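Local structure of protein CT_858 (Chlamydia trachomatis, 3DOR) at residues E115-D120 and K169-F174. The protein is a secreted chlamydial protease that probably acts as a serine-type endopeptidase of the S41 family and carries a PDZ-like domain. Sequence-based numbering, arbitrary orientation.
Sequences ELLEVD and KIRRPF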
loop_
_atom_site.group_PDB
_atom_site.type_symbol
_atom_site.label_atom_id
_atom_site.label_comp_id
_atom_site.label_asym_id
_atom_site.label_seq_id
_atom_site.Cartn_x
_atom_site.Cartn_y
_atom_site.Cartn_z
ATOM N N GLU B 115 26.606 35.788 7.937
ATOM C CA GLU B 115 26.423 35.499 6.525
ATOM C C GLU B 115 27.317 34.312 6.207
ATOM O O GLU B 115 28.487 34.292 6.602
ATOM C CB GLU B 115 26.835 36.688 5.649
ATOM C CG GLU B 115 26.468 36.475 4.185
ATOM C CD GLU B 115 27.089 37.490 3.232
ATOM O OE1 GLU B 115 27.583 38.542 3.691
ATOM O OE2 GLU B 115 27.071 37.232 2.010
ATOM N N LEU B 116 26.767 33.317 5.516
ATOM C CA LEU B 116 27.543 32.149 5.138
ATOM C C LEU B 116 28.249 32.498 3.837
ATOM O O LEU B 116 27.604 32.850 2.846
ATOM C CB LEU B 116 26.640 30.932 4.924
ATOM C CG LEU B 116 27.347 29.666 4.425
ATOM C CD1 LEU B 116 28.490 29.311 5.372
ATOM C CD2 LEU B 116 26.353 28.512 4.332
ATOM N N LEU B 117 29.574 32.406 3.842
ATOM C CA LEU B 117 30.349 32.734 2.652
ATOM C C LEU B 117 30.859 31.524 1.877
ATOM O O LEU B 117 30.640 31.416 0.669
ATOM C CB LEU B 117 31.535 33.628 3.032
ATOM C CG LEU B 117 31.167 35.009 3.587
ATOM C CD1 LEU B 117 32.439 35.754 3.972
ATOM C CD2 LEU B 117 30.376 35.803 2.541
ATOM N N GLU B 118 31.530 30.615 2.572
ATOM C CA GLU B 118 32.103 29.452 1.918
ATOM C C GLU B 118 31.956 28.174 2.732
ATOM O O GLU B 118 31.634 28.198 3.921
ATOM C CB GLU B 118 33.603 29.687 1.650
ATOM C CG GLU B 118 33.976 31.117 1.224
ATOM C CD GLU B 118 35.493 31.334 1.082
ATOM O OE1 GLU B 118 36.258 30.801 1.918
ATOM O OE2 GLU B 118 35.919 32.053 0.143
ATOM N N VAL B 119 32.205 27.056 2.060
ATOM C CA VAL B 119 32.173 25.736 2.667
ATOM C C VAL B 119 33.422 25.039 2.124
ATOM O O VAL B 119 33.462 24.634 0.962
ATOM C CB VAL B 119 30.908 24.952 2.260
ATOM C CG1 VAL B 119 30.902 23.584 2.925
ATOM C CG2 VAL B 119 29.660 25.736 2.658
ATOM N N ASP B 120 34.449 24.936 2.964
ATOM C CA ASP B 120 35.720 24.316 2.586
ATOM C C ASP B 120 36.456 25.104 1.512
ATOM O O ASP B 120 37.035 24.522 0.593
ATOM C CB ASP B 120 35.513 22.881 2.099
ATOM C CG ASP B 120 35.110 21.944 3.212
ATOM O OD1 ASP B 120 35.691 22.056 4.312
ATOM O OD2 ASP B 120 34.225 21.092 2.985
ATOM N N LYS B 169 32.977 29.412 6.279
ATOM C CA LYS B 169 33.477 30.774 6.348
ATOM C C LYS B 169 32.264 31.693 6.431
ATOM O O LYS B 169 31.391 31.670 5.563
ATOM C CB LYS B 169 34.310 31.136 5.119
ATOM C CG LYS B 169 34.972 32.501 5.258
ATOM C CD LYS B 169 35.772 32.893 4.016
ATOM C CE LYS B 169 36.489 34.221 4.236
ATOM N NZ LYS B 169 37.362 34.605 3.087
ATOM N N ILE B 170 32.222 32.505 7.474
ATOM C CA ILE B 170 31.110 33.412 7.685
ATOM C C ILE B 170 31.580 34.852 7.843
ATOM O O ILE B 170 32.767 35.114 8.059
ATOM C CB ILE B 170 30.370 33.029 8.967
ATOM C CG1 ILE B 170 31.317 33.213 10.161
ATOM C CG2 ILE B 170 29.923 31.574 8.894
ATOM C CD1 ILE B 170 30.657 33.119 11.513
ATOM N N ARG B 171 30.647 35.788 7.717
ATOM C CA ARG B 171 30.976 37.185 7.932
ATOM C C ARG B 171 30.016 37.733 8.971
ATOM O O ARG B 171 28.811 37.520 8.882
ATOM C CB ARG B 171 30.864 38.019 6.656
ATOM C CG ARG B 171 31.000 39.517 6.955
ATOM C CD ARG B 171 31.583 40.301 5.802
ATOM N NE ARG B 171 30.799 40.128 4.592
ATOM C CZ ARG B 171 31.324 39.807 3.417
ATOM N NH1 ARG B 171 32.641 39.633 3.312
ATOM N NH2 ARG B 171 30.531 39.645 2.358
ATOM N N ARG B 172 30.559 38.424 9.964
ATOM C CA ARG B 172 29.749 39.010 11.019
ATOM C C ARG B 172 29.064 40.233 10.454
ATOM O O ARG B 172 29.514 40.799 9.451
ATOM C CB ARG B 172 30.620 39.446 12.193
ATOM C CG ARG B 172 31.450 38.345 12.812
ATOM C CD ARG B 172 30.602 37.187 13.294
ATOM N NE ARG B 172 31.345 36.394 14.265
ATOM C CZ ARG B 172 30.908 35.267 14.816
ATOM N NH1 ARG B 172 29.713 34.782 14.489
ATOM N NH2 ARG B 172 31.675 34.629 15.697
ATOM N N PRO B 173 27.965 40.664 11.089
ATOM C CA PRO B 173 27.279 41.848 10.573
ATOM C C PRO B 173 28.147 43.104 10.624
ATOM O O PRO B 173 27.952 44.022 9.824
ATOM C CB PRO B 173 26.022 41.943 11.445
ATOM C CG PRO B 173 26.365 41.165 12.673
ATOM C CD PRO B 173 27.183 40.017 12.153
ATOM N N PHE B 174 29.102 43.153 11.552
ATOM C CA PHE B 174 29.973 44.316 11.618
ATOM C C PHE B 174 31.107 44.244 10.600
ATOM O O PHE B 174 31.962 45.125 10.558
ATOM C CB PHE B 174 30.528 44.533 13.032
ATOM C CG PHE B 174 29.570 45.248 13.947
ATOM C CD1 PHE B 174 28.615 44.545 14.672
ATOM C CD2 PHE B 174 29.572 46.633 14.024
ATOM C CE1 PHE B 174 27.675 45.213 15.452
ATOM C CE2 PHE B 174 28.636 47.310 14.803
ATOM C CZ PHE B 174 27.686 46.598 15.516
#
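Leu117 reaches across to the neighbouring strand and ends against Arg171. Followed outward, its CB rests on Lys169 O at 3.2 Å and CG stays near the same oxygen; CD1 then reaches Arg171 CB at 3.8 Å. Both methyls, CD1 and CD2, lie against one face of the Arg171 guanidinium, CD2 directly under NH2. A branched apolar tip suits this place, since it can cover both the aliphatic root and the flat end of the arginine.

Both strands, 115-119 and 165-171, belong to the PDZ-like domain, in an antiparallel sheet where strand 98-103 flanks 115-119 and strand 177-187 flanks 165-171. Their pairing is interrupted by a classic beta bulge, in which two residues, Leu117 and Glu118, stand opposite the single Lys169. The carbonyl oxygen of Lys169 takes two backbone bonds: Leu117 N donates over 2.6 Å and Glu118 N over 3.2 Å. Lys169 N returns a bond to Glu118 O. Leu117, at the first position of the bulge, has psi -52°, which breaks the extended run and turns its side chain toward the partner strand.

Beyond the bulge, Glu115 and Arg171 form a hydrogen-bonded pair, and their complementary charges suit neighbouring positions on the face shared with Glu118 and Lys169. Arg171 bends at chi3 (57°), bringing NH2 to Glu115 OE1 at 3.4 Å in a salt bridge; its hydrogen bond is weak, being long and bent. The carboxylate and guanidinium planes are turned 68° against each other. The extended Lys169 lies beside Glu118, with CB 3.8 Å from Glu118 CB; its long aliphatic stem suits this alignment, while the ammonium stays near the carboxylate but beyond salt-bridge distance. On the other face Leu116 CD1 loosely meets Ile170 CG2, and apolar residues fit there because both side chains pack on Phe100.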